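Local coordinates for prophage MuSo2, 43 kDa tail protein (Shewanella oneidensis, PDB 3CDD), which is a structural component of a Mu-like phage tail, probably forming part of the trimeric central piece of the baseplate, at residues Y285-W290 against A334-V339; R208-K213 against S244-Y249; E142-I147 against K164-L169. One frame throughout, in Å; residues are numbered along the deposited sequence.

Interaction 1 (Y285-W290 against A334-V339)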
loop_
_atom_site.group_PDB
_atom_site.type_symbol
_atom_site.label_atom_id
_atom_site.label_comp_id
_atom_site.label_asym_id
_atom_site.label_seq_id
_atom_site.Cartn_x
_atom_site.Cartn_y
_atom_site.Cartn_z
ATOM N N TYR A 285 23.584 7.721 8.059
ATOM C CA TYR A 285 24.587 7.552 9.087
ATOM C C TYR A 285 23.984 7.742 10.465
ATOM O O TYR A 285 23.422 8.777 10.759
ATOM C CB TYR A 285 25.762 8.552 8.859
ATOM C CG TYR A 285 26.588 8.144 7.635
ATOM C CD1 TYR A 285 26.214 8.527 6.345
ATOM C CD2 TYR A 285 27.677 7.310 7.776
ATOM C CE1 TYR A 285 26.953 8.096 5.205
ATOM C CE2 TYR A 285 28.427 6.894 6.665
ATOM C CZ TYR A 285 28.054 7.281 5.395
ATOM O OH TYR A 285 28.794 6.833 4.331
ATOM N N THR A 286 24.159 6.743 11.315
ATOM C CA THR A 286 23.694 6.784 12.689
ATOM C C THR A 286 24.877 7.217 13.554
ATOM O O THR A 286 25.930 6.554 13.567
ATOM C CB THR A 286 23.226 5.403 13.121
ATOM O OG1 THR A 286 22.155 4.950 12.252
ATOM C CG2 THR A 286 22.790 5.402 14.576
ATOM N N VAL A 287 24.690 8.328 14.280
ATOM C CA VAL A 287 25.675 8.825 15.229
ATOM C C VAL A 287 25.066 8.874 16.644
ATOM O O VAL A 287 23.826 8.861 16.808
ATOM C CB VAL A 287 26.237 10.229 14.794
ATOM C CG1 VAL A 287 26.899 10.131 13.384
ATOM C CG2 VAL A 287 25.151 11.291 14.781
ATOM N N THR A 288 25.942 8.931 17.648
ATOM C CA THR A 288 25.552 9.065 19.035
ATOM C C THR A 288 25.324 10.546 19.371
ATOM O O THR A 288 26.148 11.399 19.032
ATOM C CB THR A 288 26.625 8.434 19.979
ATOM O OG1 THR A 288 26.572 7.006 19.882
ATOM C CG2 THR A 288 26.387 8.816 21.451
ATOM N N GLY A 289 24.205 10.851 20.038
ATOM C CA GLY A 289 23.914 12.231 20.443
ATOM C C GLY A 289 23.211 13.021 19.350
ATOM O O GLY A 289 23.366 12.753 18.186
ATOM N N TRP A 290 22.413 13.991 19.745
ATOM C CA TRP A 290 21.748 14.909 18.817
ATOM C C TRP A 290 22.657 16.104 18.496
ATOM O O TRP A 290 22.404 16.872 17.549
ATOM C CB TRP A 290 20.506 15.431 19.515
ATOM C CG TRP A 290 19.421 14.432 19.680
ATOM C CD1 TRP A 290 19.498 13.058 19.533
ATOM C CD2 TRP A 290 18.058 14.728 20.004
ATOM N NE1 TRP A 290 18.240 12.485 19.764
ATOM C CE2 TRP A 290 17.350 13.492 20.050
ATOM C CE3 TRP A 290 17.354 15.923 20.226
ATOM C CZ2 TRP A 290 15.986 13.431 20.341
ATOM C CZ3 TRP A 290 16.008 15.858 20.518
ATOM C CH2 TRP A 290 15.332 14.624 20.560
ATOM N N ALA A 334 21.175 10.133 16.346
ATOM C CA ALA A 334 20.720 10.942 15.221
ATOM C C ALA A 334 21.020 10.166 13.962
ATOM O O ALA A 334 22.125 9.629 13.778
ATOM C CB ALA A 334 21.394 12.342 15.194
ATOM N N VAL A 335 20.028 10.071 13.098
ATOM C CA VAL A 335 20.262 9.446 11.833
ATOM C C VAL A 335 20.318 10.523 10.759
ATOM O O VAL A 335 19.342 11.201 10.511
ATOM C CB VAL A 335 19.183 8.410 11.501
ATOM C CG1 VAL A 335 19.522 7.745 10.194
ATOM C CG2 VAL A 335 19.058 7.370 12.637
ATOM N N ILE A 336 21.477 10.643 10.119
ATOM C CA ILE A 336 21.737 11.711 9.158
ATOM C C ILE A 336 21.676 11.097 7.752
ATOM O O ILE A 336 22.462 10.216 7.436
ATOM C CB ILE A 336 23.102 12.338 9.447
ATOM C CG1 ILE A 336 23.130 12.877 10.887
ATOM C CG2 ILE A 336 23.468 13.442 8.455
ATOM C CD1 ILE A 336 24.419 12.461 11.529
ATOM N N SER A 337 20.679 11.526 6.976
ATOM C CA SER A 337 20.513 11.159 5.573
ATOM C C SER A 337 21.256 12.170 4.692
ATOM O O SER A 337 20.942 13.370 4.729
ATOM C CB SER A 337 19.029 11.200 5.235
ATOM O OG SER A 337 18.762 10.781 3.913
ATOM N N VAL A 338 22.237 11.715 3.913
ATOM C CA VAL A 338 23.083 12.633 3.132
ATOM C C VAL A 338 22.928 12.396 1.636
ATOM O O VAL A 338 22.712 11.271 1.198
ATOM C CB VAL A 338 24.574 12.506 3.483
ATOM C CG1 VAL A 338 24.850 12.988 4.910
ATOM C CG2 VAL A 338 25.066 11.040 3.258
ATOM N N VAL A 339 23.026 13.470 0.862
ATOM C CA VAL A 339 22.862 13.396 -0.595
ATOM C C VAL A 339 24.000 14.183 -1.244
ATOM O O VAL A 339 24.605 15.047 -0.581
ATOM C CB VAL A 339 21.483 13.964 -1.048
ATOM C CG1 VAL A 339 20.308 13.117 -0.474
ATOM C CG2 VAL A 339 21.330 15.464 -0.618
#
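Tyr285 and Ile336 pair across two antiparallel strands, 281-288 and 331-339, and bond to each other twice through their backbones. Tyr285 N gives to Ile336 O at 2.8 Å, and Ile336 N returns the bond to Tyr285 O. Val287 and Ala334 form the next hydrogen-bonded pair. All four bonds are nearly straight at the hydrogen. Between them Thr286 faces Val335 as a non-hydrogen-bonded pair. Here the CA-H groups of Val335 and Thr286 approach Tyr285 O and Ala334 O.

The tight side carries Tyr285, Val287, Ala334, Ile336 and Val338. Val287 CG2 sits between its own backbone N and carbonyl carbon (CG1 at chi1 -59°). This branch meets Ile336 CD1 at 3.5 Å and Ala334 CB at 3.9 Å. The Val287 and Ile336 side chains cross at about a right angle. Ala334 CB also lies 3.6 Å from Gly289 O, where the chain leaves the strand. The Tyr285 ring turns an edge to Val338, with CE1 4.0 Å from Val338 CG2. Its hydroxyl is hydrogen-bonded to Asp309. Trp299 lies against Val287, Ala334 and Ile336, and Tyr84 of a second subunit packs on Tyr285.

The other side, with Thr286 and Val335, is looser and partly exposed. The side-chain contact of this pair runs from Thr286 OG1 to Val335 CG2, at 3.9 Å. Each of these atoms is anti to its own carbonyl carbon.

Strand 281-288 also pairs with strand 200-206, and strand 331-339 with strand 317-328, so each has a neighbouring strand on both sides. This antiparallel pairing lies in the GpP fourth domain, which belongs to the phage-barrel clan, and is consistent with a barrel-like beta domain there.

Interaction 2 (R208-K213 against S244-Y249); sequences RQRFSK and SEIGRY
This is a contact between two loops, in which Arg210 and Glu245 form a salt bridge and Ile246 packs against the Arg210 side chain and the backbone of Phe211 and Ser212. The loop 208-213 leads from strand 200-206 into strand 213-217. The loop 244-249 joins strand 239-242 to strand 251-255.

Arg210 and Glu245 make the charged part. Arg210 NH2 bonds to Glu245 OE1 at 2.7 Å, and the N-H points almost straight at the oxygen (172°). The oxygen lies in the guanidinium plane. The nitrogen stands well above the carboxylate plane, and the two flat groups are steeply inclined to each other. Arg210 is bent at chi2 (-62°) and chi3 (-71°), which folds its chain back over Ile246. Its NH2 also forms a salt bridge with Asp243, so two acidic residues share this nitrogen.

Ile246 makes the apolar part. Its CD1 lies over one face of the Arg210 guanidinium, toward the rim, 3.6 Å from Arg210 NH2 and 3.7 Å from Arg210 CB. Ile246 CG1 meets Phe211 O at 3.5 Å, and CG2 lies against the backbone, 3.9 Å from Ser212 N.

Ser212 follows. Its CB lies 3.3 Å from Arg248 O and 3.6 Å from Ile246 O. Its OG accepts a hydrogen bond from Arg250 N, just past the loop.

Arg248 carries the second loop to another chain, where it forms a salt bridge with Asp101 and a cation-pi contact with Tyr76 of the second subunit. The arrangement is that of paired strand-connecting loops at a subunit interface, locked by a buried arginine with two acidic partners.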
loop_
_atom_site.group_PDB
_atom_site.type_symbol
_atom_site.label_atom_id
_atom_site.label_comp_id
_atom_site.label_asym_id
_atom_site.label_seq_id
_atom_site.Cartn_x
_atom_site.Cartn_y
_atom_site.Cartn_z
ATOM N N ARG A 208 17.673 0.899 -10.907
ATOM C CA ARG A 208 16.302 0.537 -11.317
ATOM C C ARG A 208 15.595 1.734 -11.968
ATOM O O ARG A 208 14.830 1.571 -12.915
ATOM C CB ARG A 208 15.465 0.004 -10.139
ATOM C CG ARG A 208 15.789 -1.427 -9.717
ATOM C CD ARG A 208 15.190 -1.799 -8.332
ATOM N NE ARG A 208 15.842 -2.984 -7.748
ATOM C CZ ARG A 208 15.532 -4.256 -8.020
ATOM N NH1 ARG A 208 14.529 -4.556 -8.862
ATOM N NH2 ARG A 208 16.226 -5.241 -7.433
ATOM N N GLN A 209 15.886 2.935 -11.477
ATOM C CA GLN A 209 15.201 4.136 -11.955
ATOM C C GLN A 209 16.140 5.084 -12.676
ATOM O O GLN A 209 15.808 6.241 -12.892
ATOM C CB GLN A 209 14.438 4.818 -10.813
ATOM C CG GLN A 209 13.335 3.928 -10.241
ATOM C CD GLN A 209 12.667 4.507 -9.001
ATOM O OE1 GLN A 209 13.327 4.781 -7.989
ATOM N NE2 GLN A 209 11.341 4.680 -9.068
ATOM N N ARG A 210 17.308 4.562 -13.060
ATOM C CA ARG A 210 18.332 5.294 -13.787
ATOM C C ARG A 210 18.251 4.961 -15.253
ATOM O O ARG A 210 17.925 3.799 -15.624
ATOM C CB ARG A 210 19.736 4.957 -13.255
ATOM C CG ARG A 210 20.024 5.445 -11.812
ATOM C CD ARG A 210 19.945 6.927 -11.701
ATOM N NE ARG A 210 21.072 7.579 -12.372
ATOM C CZ ARG A 210 22.279 7.727 -11.834
ATOM N NH1 ARG A 210 22.523 7.278 -10.608
ATOM N NH2 ARG A 210 23.248 8.319 -12.518
ATOM N N PHE A 211 18.501 5.971 -16.098
ATOM C CA PHE A 211 18.386 5.795 -17.562
ATOM C C PHE A 211 19.539 6.479 -18.268
ATOM O O PHE A 211 20.092 7.422 -17.738
ATOM C CB PHE A 211 17.024 6.263 -18.091
ATOM C CG PHE A 211 15.855 5.539 -17.463
ATOM C CD1 PHE A 211 15.279 6.019 -16.288
ATOM C CD2 PHE A 211 15.343 4.364 -18.037
ATOM C CE1 PHE A 211 14.205 5.357 -15.692
ATOM C CE2 PHE A 211 14.288 3.698 -17.438
ATOM C CZ PHE A 211 13.714 4.188 -16.258
ATOM N N SER A 212 19.905 5.970 -19.444
ATOM C CA SER A 212 21.038 6.480 -20.220
ATOM C C SER A 212 20.693 7.747 -20.982
ATOM O O SER A 212 21.560 8.576 -21.260
ATOM C CB SER A 212 21.566 5.418 -21.197
ATOM O OG SER A 212 20.542 4.945 -22.053
ATOM N N LYS A 213 19.416 7.881 -21.322
ATOM C CA LYS A 213 18.928 9.013 -22.103
ATOM C C LYS A 213 17.487 9.348 -21.727
ATOM O O LYS A 213 16.622 8.469 -21.701
ATOM C CB LYS A 213 19.031 8.695 -23.593
ATOM C CG LYS A 213 18.949 9.938 -24.496
ATOM C CD LYS A 213 19.228 9.586 -25.946
ATOM C CE LYS A 213 20.704 9.766 -26.276
ATOM N NZ LYS A 213 21.028 9.431 -27.691
ATOM N N SER A 244 25.434 10.205 -18.504
ATOM C CA SER A 244 26.650 9.482 -18.838
ATOM C C SER A 244 27.126 8.504 -17.756
ATOM O O SER A 244 28.055 7.724 -17.992
ATOM C CB SER A 244 27.756 10.490 -19.126
ATOM O OG SER A 244 27.915 11.329 -17.997
ATOM N N GLU A 245 26.512 8.553 -16.575
ATOM C CA GLU A 245 26.808 7.579 -15.524
ATOM C C GLU A 245 26.303 6.182 -15.898
ATOM O O GLU A 245 26.834 5.174 -15.430
ATOM C CB GLU A 245 26.205 8.011 -14.180
ATOM C CG GLU A 245 26.786 9.329 -13.624
ATOM C CD GLU A 245 26.273 9.706 -12.218
ATOM O OE1 GLU A 245 25.686 8.841 -11.513
ATOM O OE2 GLU A 245 26.473 10.883 -11.823
ATOM N N ILE A 246 25.276 6.135 -16.745
ATOM C CA ILE A 246 24.589 4.885 -17.073
ATOM C C ILE A 246 25.101 4.350 -18.396
ATOM O O ILE A 246 24.678 4.819 -19.450
ATOM C CB ILE A 246 23.043 5.080 -17.125
ATOM C CG1 ILE A 246 22.518 5.776 -15.857
ATOM C CG2 ILE A 246 22.308 3.753 -17.394
ATOM C CD1 ILE A 246 23.148 5.330 -14.526
ATOM N N GLY A 247 25.991 3.357 -18.337
ATOM C CA GLY A 247 26.735 2.907 -19.520
ATOM C C GLY A 247 26.156 1.788 -20.371
ATOM O O GLY A 247 26.868 1.184 -21.172
ATOM N N ARG A 248 24.868 1.513 -20.190
ATOM C CA ARG A 248 24.120 0.541 -20.976
ATOM C C ARG A 248 22.992 1.324 -21.615
ATOM O O ARG A 248 22.536 2.305 -21.050
ATOM C CB ARG A 248 23.513 -0.504 -20.014
ATOM C CG ARG A 248 22.801 -1.665 -20.647
ATOM C CD ARG A 248 21.846 -2.357 -19.666
ATOM N NE ARG A 248 22.395 -2.290 -18.342
ATOM C CZ ARG A 248 21.721 -2.391 -17.212
ATOM N NH1 ARG A 248 20.415 -2.623 -17.189
ATOM N NH2 ARG A 248 22.401 -2.274 -16.095
ATOM N N TYR A 249 22.521 0.876 -22.771
ATOM C CA TYR A 249 21.374 1.480 -23.443
ATOM C C TYR A 249 20.113 1.314 -22.599
ATOM O O TYR A 249 19.577 0.204 -22.471
ATOM C CB TYR A 249 21.201 0.825 -24.810
ATOM C CG TYR A 249 19.966 1.237 -25.578
ATOM C CD1 TYR A 249 19.896 2.485 -26.223
ATOM C CD2 TYR A 249 18.881 0.363 -25.710
ATOM C CE1 TYR A 249 18.768 2.857 -26.939
ATOM C CE2 TYR A 249 17.751 0.732 -26.428
ATOM C CZ TYR A 249 17.704 1.975 -27.047
ATOM O OH TYR A 249 16.583 2.332 -27.769
#

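Interaction 3 (E142-I147 against K164-L169)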
loop_
_atom_site.group_PDB
_atom_site.type_symbol
_atom_site.label_atom_id
_atom_site.label_comp_id
_atom_site.label_asym_id
_atom_site.label_seq_id
_atom_site.Cartn_x
_atom_site.Cartn_y
_atom_site.Cartn_z
ATOM N N GLU A 142 13.404 37.084 -10.232
ATOM C CA GLU A 142 12.452 38.030 -10.808
ATOM C C GLU A 142 11.054 37.863 -10.233
ATOM O O GLU A 142 10.709 36.775 -9.772
ATOM C CB GLU A 142 12.399 37.889 -12.342
ATOM C CG GLU A 142 13.583 38.493 -13.081
ATOM C CD GLU A 142 13.750 39.980 -12.822
ATOM O OE1 GLU A 142 12.988 40.795 -13.406
ATOM O OE2 GLU A 142 14.658 40.332 -12.036
ATOM N N PRO A 143 10.247 38.946 -10.250
ATOM C CA PRO A 143 8.813 38.826 -9.971
ATOM C C PRO A 143 8.113 37.897 -10.976
ATOM O O PRO A 143 8.652 37.654 -12.060
ATOM C CB PRO A 143 8.299 40.273 -10.129
ATOM C CG PRO A 143 9.374 40.990 -10.920
ATOM C CD PRO A 143 10.649 40.346 -10.472
ATOM N N PHE A 144 6.947 37.363 -10.609
ATOM C CA PHE A 144 6.075 36.692 -11.574
ATOM C C PHE A 144 5.037 37.707 -12.075
ATOM O O PHE A 144 4.365 38.378 -11.266
ATOM C CB PHE A 144 5.344 35.513 -10.937
ATOM C CG PHE A 144 6.265 34.407 -10.400
ATOM C CD1 PHE A 144 6.863 34.518 -9.148
ATOM C CD2 PHE A 144 6.505 33.254 -11.153
ATOM C CE1 PHE A 144 7.700 33.504 -8.659
ATOM C CE2 PHE A 144 7.337 32.241 -10.677
ATOM C CZ PHE A 144 7.927 32.359 -9.417
ATOM N N GLN A 145 4.875 37.812 -13.389
ATOM C CA GLN A 145 3.917 38.790 -13.912
ATOM C C GLN A 145 2.491 38.526 -13.423
ATOM O O GLN A 145 1.856 39.419 -12.870
ATOM C CB GLN A 145 3.949 38.891 -15.433
ATOM C CG GLN A 145 3.356 40.218 -15.907
ATOM C CD GLN A 145 2.386 40.055 -17.042
ATOM O OE1 GLN A 145 2.669 39.352 -18.013
ATOM N NE2 GLN A 145 1.227 40.722 -16.939
ATOM N N ARG A 146 2.002 37.303 -13.616
ATOM C CA ARG A 146 0.661 36.929 -13.182
ATOM C C ARG A 146 0.560 35.456 -12.821
ATOM O O ARG A 146 0.853 34.580 -13.641
ATOM C CB ARG A 146 -0.396 37.287 -14.230
ATOM C CG ARG A 146 -1.821 37.082 -13.733
ATOM C CD ARG A 146 -2.846 37.515 -14.759
ATOM N NE ARG A 146 -3.031 36.523 -15.815
ATOM C CZ ARG A 146 -4.132 36.414 -16.561
ATOM N NH1 ARG A 146 -5.178 37.226 -16.372
ATOM N NH2 ARG A 146 -4.192 35.482 -17.508
ATOM N N ILE A 147 0.131 35.219 -11.581
ATOM C CA ILE A 147 -0.023 33.888 -10.986
ATOM C C ILE A 147 -1.464 33.730 -10.517
ATOM O O ILE A 147 -1.950 34.521 -9.718
ATOM C CB ILE A 147 0.924 33.698 -9.755
ATOM C CG1 ILE A 147 2.399 33.819 -10.158
ATOM C CG2 ILE A 147 0.624 32.385 -8.970
ATOM C CD1 ILE A 147 2.888 32.762 -11.125
ATOM N N LYS A 164 10.025 26.274 -7.904
ATOM C CA LYS A 164 10.606 25.410 -8.915
ATOM C C LYS A 164 10.961 26.219 -10.172
ATOM O O LYS A 164 11.881 25.876 -10.905
ATOM C CB LYS A 164 9.602 24.307 -9.246
ATOM C CG LYS A 164 10.196 22.944 -9.451
ATOM C CD LYS A 164 9.138 21.962 -9.978
ATOM C CE LYS A 164 9.580 21.349 -11.324
ATOM N NZ LYS A 164 8.726 20.199 -11.769
ATOM N N GLN A 165 10.216 27.292 -10.416
ATOM C CA GLN A 165 10.465 28.191 -11.542
ATOM C C GLN A 165 11.540 29.237 -11.224
ATOM O O GLN A 165 11.860 30.067 -12.073
ATOM C CB GLN A 165 9.160 28.898 -11.961
ATOM C CG GLN A 165 8.047 27.972 -12.433
ATOM C CD GLN A 165 6.702 28.667 -12.549
ATOM O OE1 GLN A 165 5.770 28.374 -11.800
ATOM N NE2 GLN A 165 6.596 29.593 -13.487
ATOM N N ARG A 166 12.071 29.211 -9.999
ATOM C CA ARG A 166 13.128 30.139 -9.572
ATOM C C ARG A 166 14.382 29.424 -9.074
ATOM O O ARG A 166 15.325 30.068 -8.600
ATOM C CB ARG A 166 12.611 31.116 -8.504
ATOM C CG ARG A 166 11.664 32.226 -9.026
ATOM C CD ARG A 166 12.268 33.045 -10.171
ATOM N NE ARG A 166 11.312 34.007 -10.744
ATOM C CZ ARG A 166 10.581 33.808 -11.844
ATOM N NH1 ARG A 166 10.671 32.671 -12.523
ATOM N NH2 ARG A 166 9.753 34.758 -12.269
ATOM N N GLY A 167 14.383 28.097 -9.183
ATOM C CA GLY A 167 15.499 27.244 -8.731
ATOM C C GLY A 167 15.846 27.378 -7.264
ATOM O O GLY A 167 17.017 27.336 -6.889
ATOM N N VAL A 168 14.826 27.555 -6.427
ATOM C CA VAL A 168 15.034 27.637 -4.982
ATOM C C VAL A 168 14.262 26.527 -4.255
ATOM O O VAL A 168 13.437 25.828 -4.853
ATOM C CB VAL A 168 14.750 29.068 -4.391
ATOM C CG1 VAL A 168 15.525 30.147 -5.165
ATOM C CG2 VAL A 168 13.263 29.401 -4.345
ATOM N N LEU A 169 14.583 26.342 -2.981
ATOM C CA LEU A 169 13.963 25.318 -2.141
ATOM C C LEU A 169 13.145 25.934 -1.018
ATOM O O LEU A 169 13.519 26.978 -0.480
ATOM C CB LEU A 169 15.046 24.449 -1.492
ATOM C CG LEU A 169 16.154 23.821 -2.325
ATOM C CD1 LEU A 169 17.107 23.083 -1.386
ATOM C CD2 LEU A 169 15.551 22.875 -3.349
#
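Arg166 lies flat on Phe144 in a stacked cation-pi contact, in the gp44-like second domain. It follows helix 155-164, and Phe144 lies on strand 144-148.

The arginine can be followed outward. CB points toward the other segment. CG is anti to the carbonyl carbon and already touches the ring, 3.8 Å from Phe144 CZ. A bend at chi2 (-55°) then carries the chain alongside the ring. CD passes 4.1 Å from Glu142 O. NE gives that oxygen a hydrogen bond of 3.0 Å, with the oxygen in the guanidinium plane. CZ sits over the ring face, 4.0 Å from the centroid of the Phe144 ring, and the two planes are only 9° apart. NH1 turns back to its own segment and bonds to Gln165 O at 2.9 Å. NH2 lies over the ring and bonds to Pro143 O, with a second, weak bond to Glu142 O.

Three backbone carbonyls thus hold the guanidinium edge and fix its rotation, while one face rests on the aromatic ring. Phe144 also packs on Leu162 of helix 155-164, so the contact joins strand 144-148 to the loop after that helix. The Arg166 NH2 to Pro143 O bond is 3.1 Å long, with the nitrogen standing 61° out of the carbonyl plane.

How the interactions relate
The three contacts are separate and follow one another along the chain, interaction 3 first, then interaction 2, then interaction 1. Their centres lie 30 Å (1 and 2), 33 Å (1 and 3) and 31 Å (2 and 3) apart. Nearest atoms are about 11, 9 and 16 Å apart in the same order, so none touch. Interactions 1 and 3 lie on opposite sides of the chain centre and in different family regions. Burial falls from interaction 1 through interaction 2 to interaction 3. Interactions 1 and 2 reach a second subunit of the three-chain assembly; interaction 3 touches no other chain.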